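PDB 1K32: tricorn protease from Thermoplasma acidophilum, which probably cleaves peptides as a serine protease acting in intracellular protein degradation, with beta-propeller domains thought to gate substrate access. Local coordinates for residues R215-Y229 with L238-L252. Sequence-based numbering, arbitrary orientation.
Sequences RIYFITDIDGFGQIY and LRKHTSFTDYYPRHL
Residues 215-229 and 238-252 meet in two ways at once: strand 227-232 pairs with the short outer strand 239-240 of its own four-stranded antiparallel sheet, and the loop 241-248 then carries the chain over to strand 249-254, the first of the next sheet. His241 N donates to Ile228 O at 2.8 Å. Where segment 238-252 leaves the sheet a side chain takes over: Thr242 OG1, set between its own N and carbonyl carbon, accepts from Ile228 N at 2.9 Å, while the threonine methyl CG2 lies against the isoleucine. At the outer end the guanidinium of Arg215 lies flat on that of Arg239, planes 15° apart; both bridge to Asp237, whose carboxylate probably offsets their like charges. Between the two sheets the packing is apolar. Leu252 sets CG 3.5 Å from Ile219 CD1 and reaches Ile228 with CD2, branched side chains filling the interface alongside Phe261. Near the 221-224 turn, Phe225 swings its ring, CG anti to N (chi1 -158°), between Thr245 CA over one face and Tyr248 CE1 over the other, the two aromatic planes inclined at 45°. Tyr248 in turn lays a face over Gly226, whose CA sits 4.1 Å from the ring centroid; a CB there would clash with Tyr248 CD2 and Pro249 CD, so glycine suits the site. With an alanine instead of Tyr248, one face of Phe225 is likely to be uncovered and Gly226 to lose its aromatic lid, the phenylalanine ring then being freer to shift. A four-stranded antiparallel sheet whose outer strand leads by a loop to the first strand of the next, packed through aliphatic side chains, is the blade-to-blade arrangement of a beta propeller.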
loop_
_atom_site.group_PDB
_atom_site.type_symbol
_atom_site.label_atom_id
_atom_site.label_comp_id
_atom_site.label_asym_id
_atom_site.label_seq_id
_atom_site.Cartn_x
_atom_site.Cartn_y
_atom_site.Cartn_z
ATOM N N ARG A 215 -54.312 25.289 -63.652
ATOM C CA ARG A 215 -52.937 25.709 -63.882
ATOM C C ARG A 215 -52.092 25.401 -62.663
ATOM O O ARG A 215 -52.544 25.536 -61.528
ATOM C CB ARG A 215 -52.857 27.207 -64.177
ATOM C CG ARG A 215 -53.468 27.605 -65.503
ATOM C CD ARG A 215 -52.666 28.721 -66.151
ATOM N NE ARG A 215 -52.425 28.404 -67.552
ATOM C CZ ARG A 215 -51.255 28.528 -68.164
ATOM N NH1 ARG A 215 -51.155 28.204 -69.439
ATOM N NH2 ARG A 215 -50.191 28.973 -67.515
ATOM N N ILE A 216 -50.864 24.973 -62.903
ATOM C CA ILE A 216 -49.957 24.672 -61.815
ATOM C C ILE A 216 -49.063 25.888 -61.659
ATOM O O ILE A 216 -48.377 26.278 -62.600
ATOM C CB ILE A 216 -49.054 23.445 -62.127
ATOM C CG1 ILE A 216 -49.907 22.233 -62.492
ATOM C CG2 ILE A 216 -48.178 23.119 -60.914
ATOM C CD1 ILE A 216 -49.099 21.052 -63.011
ATOM N N TYR A 217 -49.095 26.509 -60.491
ATOM C CA TYR A 217 -48.231 27.651 -60.241
ATOM C C TYR A 217 -47.039 27.189 -59.413
ATOM O O TYR A 217 -47.155 26.288 -58.565
ATOM C CB TYR A 217 -48.994 28.762 -59.524
ATOM C CG TYR A 217 -50.038 29.417 -60.397
ATOM C CD1 TYR A 217 -51.241 28.768 -60.694
ATOM C CD2 TYR A 217 -49.812 30.676 -60.949
ATOM C CE1 TYR A 217 -52.189 29.361 -61.517
ATOM C CE2 TYR A 217 -50.743 31.277 -61.771
ATOM C CZ TYR A 217 -51.930 30.620 -62.056
ATOM O OH TYR A 217 -52.847 31.230 -62.882
ATOM N N PHE A 218 -45.884 27.795 -59.671
ATOM C CA PHE A 218 -44.666 27.419 -58.973
ATOM C C PHE A 218 -43.609 28.503 -59.079
ATOM O O PHE A 218 -43.804 29.528 -59.748
ATOM C CB PHE A 218 -44.119 26.105 -59.548
ATOM C CG PHE A 218 -43.884 26.143 -61.034
ATOM C CD1 PHE A 218 -42.726 26.705 -61.558
ATOM C CD2 PHE A 218 -44.840 25.634 -61.913
ATOM C CE1 PHE A 218 -42.524 26.762 -62.949
ATOM C CE2 PHE A 218 -44.650 25.683 -63.294
ATOM C CZ PHE A 218 -43.486 26.252 -63.815
ATOM N N ILE A 219 -42.474 28.255 -58.444
ATOM C CA ILE A 219 -41.390 29.215 -58.453
ATOM C C ILE A 219 -40.116 28.682 -59.090
ATOM O O ILE A 219 -39.748 27.516 -58.892
ATOM C CB ILE A 219 -41.061 29.669 -57.011
ATOM C CG1 ILE A 219 -42.261 30.407 -56.408
ATOM C CG2 ILE A 219 -39.799 30.546 -57.008
ATOM C CD1 ILE A 219 -42.117 30.699 -54.929
ATOM N N THR A 220 -39.449 29.535 -59.873
ATOM C CA THR A 220 -38.169 29.169 -60.483
ATOM C C THR A 220 -37.410 30.415 -60.906
ATOM O O THR A 220 -37.991 31.486 -61.037
ATOM C CB THR A 220 -38.328 28.215 -61.685
ATOM O OG1 THR A 220 -37.043 27.675 -62.021
ATOM C CG2 THR A 220 -38.898 28.933 -62.884
ATOM N N ASP A 221 -36.108 30.291 -61.098
ATOM C CA ASP A 221 -35.316 31.451 -61.481
ATOM C C ASP A 221 -34.681 31.285 -62.857
ATOM O O ASP A 221 -33.565 31.749 -63.105
ATOM C CB ASP A 221 -34.246 31.730 -60.418
ATOM C CG ASP A 221 -33.304 30.552 -60.205
ATOM O OD1 ASP A 221 -32.503 30.594 -59.247
ATOM O OD2 ASP A 221 -33.356 29.587 -60.994
ATOM N N ILE A 222 -35.415 30.645 -63.761
ATOM C CA ILE A 222 -34.905 30.408 -65.102
ATOM C C ILE A 222 -34.523 31.689 -65.840
ATOM O O ILE A 222 -33.728 31.649 -66.773
ATOM C CB ILE A 222 -35.918 29.635 -65.952
ATOM C CG1 ILE A 222 -35.263 29.223 -67.272
ATOM C CG2 ILE A 222 -37.157 30.490 -66.176
ATOM C CD1 ILE A 222 -36.031 28.199 -68.049
ATOM N N ASP A 223 -35.079 32.820 -65.422
ATOM C CA ASP A 223 -34.771 34.090 -66.067
ATOM C C ASP A 223 -33.765 34.930 -65.274
ATOM O O ASP A 223 -33.553 36.105 -65.568
ATOM C CB ASP A 223 -36.074 34.868 -66.323
ATOM C CG ASP A 223 -36.943 34.216 -67.414
ATOM O OD1 ASP A 223 -38.183 34.354 -67.379
ATOM O OD2 ASP A 223 -36.376 33.564 -68.318
ATOM N N GLY A 224 -33.141 34.328 -64.268
ATOM C CA GLY A 224 -32.149 35.046 -63.490
ATOM C C GLY A 224 -32.523 35.433 -62.072
ATOM O O GLY A 224 -31.659 35.801 -61.281
ATOM N N PHE A 225 -33.802 35.345 -61.739
ATOM C CA PHE A 225 -34.266 35.712 -60.407
ATOM C C PHE A 225 -35.541 34.923 -60.125
ATOM O O PHE A 225 -36.269 34.580 -61.053
ATOM C CB PHE A 225 -34.572 37.211 -60.370
ATOM C CG PHE A 225 -34.545 37.813 -58.993
ATOM C CD1 PHE A 225 -33.364 38.327 -58.472
ATOM C CD2 PHE A 225 -35.700 37.876 -58.228
ATOM C CE1 PHE A 225 -33.330 38.908 -57.195
ATOM C CE2 PHE A 225 -35.684 38.451 -56.951
ATOM C CZ PHE A 225 -34.495 38.971 -56.431
ATOM N N GLY A 226 -35.808 34.635 -58.851
ATOM C CA GLY A 226 -37.007 33.889 -58.520
ATOM C C GLY A 226 -38.270 34.640 -58.901
ATOM O O GLY A 226 -38.425 35.813 -58.587
ATOM N N GLN A 227 -39.172 33.964 -59.596
ATOM C CA GLN A 227 -40.437 34.568 -59.996
ATOM C C GLN A 227 -41.507 33.486 -59.965
ATOM O O GLN A 227 -41.196 32.292 -59.902
ATOM C CB GLN A 227 -40.364 35.121 -61.427
ATOM C CG GLN A 227 -39.138 35.986 -61.729
ATOM C CD GLN A 227 -39.175 37.339 -61.051
ATOM O OE1 GLN A 227 -38.197 38.086 -61.092
ATOM N NE2 GLN A 227 -40.301 37.670 -60.440
ATOM N N ILE A 228 -42.761 33.907 -60.013
ATOM C CA ILE A 228 -43.868 32.973 -60.044
ATOM C C ILE A 228 -44.213 32.712 -61.507
ATOM O O ILE A 228 -44.369 33.648 -62.287
ATOM C CB ILE A 228 -45.105 33.552 -59.322
ATOM C CG1 ILE A 228 -44.741 33.871 -57.870
ATOM C CG2 ILE A 228 -46.268 32.555 -59.375
ATOM C CD1 ILE A 228 -45.896 34.438 -57.071
ATOM N N TYR A 229 -44.289 31.437 -61.874
ATOM C CA TYR A 229 -44.634 31.011 -63.232
ATOM C C TYR A 229 -45.807 30.043 -63.123
ATOM O O TYR A 229 -46.238 29.702 -62.015
ATOM C CB TYR A 229 -43.474 30.250 -63.894
ATOM C CG TYR A 229 -42.240 31.070 -64.200
ATOM C CD1 TYR A 229 -41.360 31.440 -63.187
ATOM C CD2 TYR A 229 -41.960 31.490 -65.504
ATOM C CE1 TYR A 229 -40.243 32.201 -63.452
ATOM C CE2 TYR A 229 -40.834 32.259 -65.788
ATOM C CZ TYR A 229 -39.981 32.612 -64.750
ATOM O OH TYR A 229 -38.880 33.391 -64.981
ATOM N N LEU A 238 -46.205 27.962 -70.811
ATOM C CA LEU A 238 -45.504 28.590 -69.697
ATOM C C LEU A 238 -45.728 30.093 -69.628
ATOM O O LEU A 238 -45.564 30.796 -70.624
ATOM C CB LEU A 238 -43.997 28.312 -69.793
ATOM C CG LEU A 238 -43.099 28.952 -68.729
ATOM C CD1 LEU A 238 -43.356 28.298 -67.379
ATOM C CD2 LEU A 238 -41.638 28.785 -69.127
ATOM N N ARG A 239 -46.087 30.576 -68.442
ATOM C CA ARG A 239 -46.310 31.999 -68.208
ATOM C C ARG A 239 -45.488 32.510 -67.023
ATOM O O ARG A 239 -45.257 31.789 -66.051
ATOM C CB ARG A 239 -47.789 32.276 -67.938
ATOM C CG ARG A 239 -48.703 31.922 -69.091
ATOM C CD ARG A 239 -50.154 32.126 -68.717
ATOM N NE ARG A 239 -51.047 31.624 -69.755
ATOM C CZ ARG A 239 -52.372 31.619 -69.663
ATOM N NH1 ARG A 239 -53.101 31.140 -70.662
ATOM N NH2 ARG A 239 -52.966 32.092 -68.572
ATOM N N LYS A 240 -45.059 33.765 -67.119
ATOM C CA LYS A 240 -44.277 34.417 -66.072
ATOM C C LYS A 240 -45.173 35.496 -65.463
ATOM O O LYS A 240 -45.549 36.447 -66.147
ATOM C CB LYS A 240 -43.018 35.034 -66.695
ATOM C CG LYS A 240 -42.102 35.792 -65.748
ATOM C CD LYS A 240 -40.867 36.254 -66.512
ATOM C CE LYS A 240 -39.941 37.113 -65.674
ATOM N NZ LYS A 240 -40.564 38.394 -65.253
ATOM N N HIS A 241 -45.513 35.354 -64.182
ATOM C CA HIS A 241 -46.407 36.304 -63.525
ATOM C C HIS A 241 -45.836 37.399 -62.634
ATOM O O HIS A 241 -46.593 38.237 -62.153
ATOM C CB HIS A 241 -47.461 35.550 -62.716
ATOM C CG HIS A 241 -48.241 34.567 -63.522
ATOM N ND1 HIS A 241 -47.854 33.254 -63.668
ATOM C CD2 HIS A 241 -49.366 34.713 -64.261
ATOM C CE1 HIS A 241 -48.707 32.633 -64.462
ATOM N NE2 HIS A 241 -49.634 33.494 -64.837
ATOM N N THR A 242 -44.529 37.401 -62.403
ATOM C CA THR A 242 -43.927 38.418 -61.548
ATOM C C THR A 242 -42.593 38.878 -62.081
ATOM O O THR A 242 -41.962 38.186 -62.874
ATOM C CB THR A 242 -43.684 37.888 -60.122
ATOM O OG1 THR A 242 -42.751 36.796 -60.169
ATOM C CG2 THR A 242 -44.997 37.421 -59.495
ATOM N N SER A 243 -42.159 40.047 -61.622
ATOM C CA SER A 243 -40.882 40.621 -62.027
ATOM C C SER A 243 -40.146 41.201 -60.823
ATOM O O SER A 243 -39.693 42.339 -60.855
ATOM C CB SER A 243 -41.099 41.718 -63.075
ATOM O OG SER A 243 -41.513 41.168 -64.308
ATOM N N PHE A 244 -40.028 40.412 -59.761
ATOM C CA PHE A 244 -39.347 40.859 -58.554
ATOM C C PHE A 244 -37.851 41.091 -58.797
ATOM O O PHE A 244 -37.244 40.431 -59.636
ATOM C CB PHE A 244 -39.493 39.813 -57.445
ATOM C CG PHE A 244 -40.912 39.443 -57.126
ATOM C CD1 PHE A 244 -41.322 38.111 -57.180
ATOM C CD2 PHE A 244 -41.827 40.409 -56.722
ATOM C CE1 PHE A 244 -42.622 37.748 -56.833
ATOM C CE2 PHE A 244 -43.128 40.057 -56.370
ATOM C CZ PHE A 244 -43.523 38.721 -56.426
ATOM N N THR A 245 -37.263 42.022 -58.050
ATOM C CA THR A 245 -35.832 42.297 -58.156
ATOM C C THR A 245 -35.186 42.455 -56.777
ATOM O O THR A 245 -33.961 42.446 -56.661
ATOM C CB THR A 245 -35.540 43.584 -58.966
ATOM O OG1 THR A 245 -36.188 44.690 -58.341
ATOM C CG2 THR A 245 -36.026 43.448 -60.405
ATOM N N ASP A 246 -36.002 42.591 -55.731
ATOM C CA ASP A 246 -35.465 42.760 -54.378
ATOM C C ASP A 246 -35.071 41.461 -53.661
ATOM O O ASP A 246 -33.901 41.279 -53.312
ATOM C CB ASP A 246 -36.434 43.573 -53.507
ATOM C CG ASP A 246 -37.840 42.990 -53.452
ATOM O OD1 ASP A 246 -38.675 43.614 -52.772
ATOM O OD2 ASP A 246 -38.121 41.939 -54.069
ATOM N N TYR A 247 -36.042 40.579 -53.429
ATOM C CA TYR A 247 -35.788 39.292 -52.782
ATOM C C TYR A 247 -36.579 38.203 -53.489
ATOM O O TYR A 247 -37.630 38.470 -54.065
ATOM C CB TYR A 247 -36.179 39.320 -51.302
ATOM C CG TYR A 247 -35.542 40.438 -50.504
ATOM C CD1 TYR A 247 -36.190 41.664 -50.335
ATOM C CD2 TYR A 247 -34.296 40.270 -49.903
ATOM C CE1 TYR A 247 -35.611 42.698 -49.573
ATOM C CE2 TYR A 247 -33.707 41.294 -49.145
ATOM C CZ TYR A 247 -34.372 42.499 -48.983
ATOM O OH TYR A 247 -33.815 43.491 -48.211
ATOM N N TYR A 248 -36.055 36.981 -53.455
ATOM C CA TYR A 248 -36.706 35.834 -54.082
ATOM C C TYR A 248 -38.007 35.471 -53.371
ATOM O O TYR A 248 -38.086 35.527 -52.144
ATOM C CB TYR A 248 -35.798 34.600 -54.039
ATOM C CG TYR A 248 -34.747 34.510 -55.115
ATOM C CD1 TYR A 248 -33.901 35.582 -55.388
ATOM C CD2 TYR A 248 -34.579 33.334 -55.842
ATOM C CE1 TYR A 248 -32.908 35.482 -56.366
ATOM C CE2 TYR A 248 -33.594 33.219 -56.816
ATOM C CZ TYR A 248 -32.762 34.297 -57.075
ATOM O OH TYR A 248 -31.794 34.177 -58.047
ATOM N N PRO A 249 -39.048 35.118 -54.139
ATOM C CA PRO A 249 -40.334 34.735 -53.553
ATOM C C PRO A 249 -40.160 33.301 -53.028
ATOM O O PRO A 249 -39.349 32.531 -53.555
ATOM C CB PRO A 249 -41.288 34.814 -54.744
ATOM C CG PRO A 249 -40.415 34.336 -55.882
ATOM C CD PRO A 249 -39.117 35.108 -55.614
ATOM N N ARG A 250 -40.906 32.940 -51.993
ATOM C CA ARG A 250 -40.772 31.602 -51.426
ATOM C C ARG A 250 -42.062 31.057 -50.858
ATOM O O ARG A 250 -42.952 31.809 -50.444
ATOM C CB ARG A 250 -39.782 31.598 -50.246
ATOM C CG ARG A 250 -38.374 32.061 -50.520
ATOM C CD ARG A 250 -37.625 31.096 -51.417
ATOM N NE ARG A 250 -36.311 31.635 -51.719
ATOM C CZ ARG A 250 -35.486 31.142 -52.629
ATOM N NH1 ARG A 250 -34.310 31.722 -52.819
ATOM N NH2 ARG A 250 -35.841 30.078 -53.343
ATOM N N HIS A 251 -42.141 29.730 -50.834
ATOM C CA HIS A 251 -43.252 29.070 -50.179
ATOM C C HIS A 251 -44.653 29.414 -50.679
ATOM O O HIS A 251 -45.438 29.970 -49.927
ATOM C CB HIS A 251 -43.137 29.420 -48.688
ATOM C CG HIS A 251 -43.774 28.431 -47.762
ATOM N ND1 HIS A 251 -43.154 27.261 -47.381
ATOM C CD2 HIS A 251 -44.945 28.477 -47.082
ATOM C CE1 HIS A 251 -43.911 26.631 -46.501
ATOM N NE2 HIS A 251 -45.003 27.348 -46.302
ATOM N N LEU A 252 -44.975 29.105 -51.932
ATOM C CA LEU A 252 -46.330 29.370 -52.435
ATOM C C LEU A 252 -47.334 28.420 -51.768
ATOM O O LEU A 252 -47.030 27.261 -51.517
ATOM C CB LEU A 252 -46.429 29.121 -53.945
ATOM C CG LEU A 252 -45.563 29.905 -54.919
ATOM C CD1 LEU A 252 -46.051 29.597 -56.319
ATOM C CD2 LEU A 252 -45.650 31.402 -54.633
#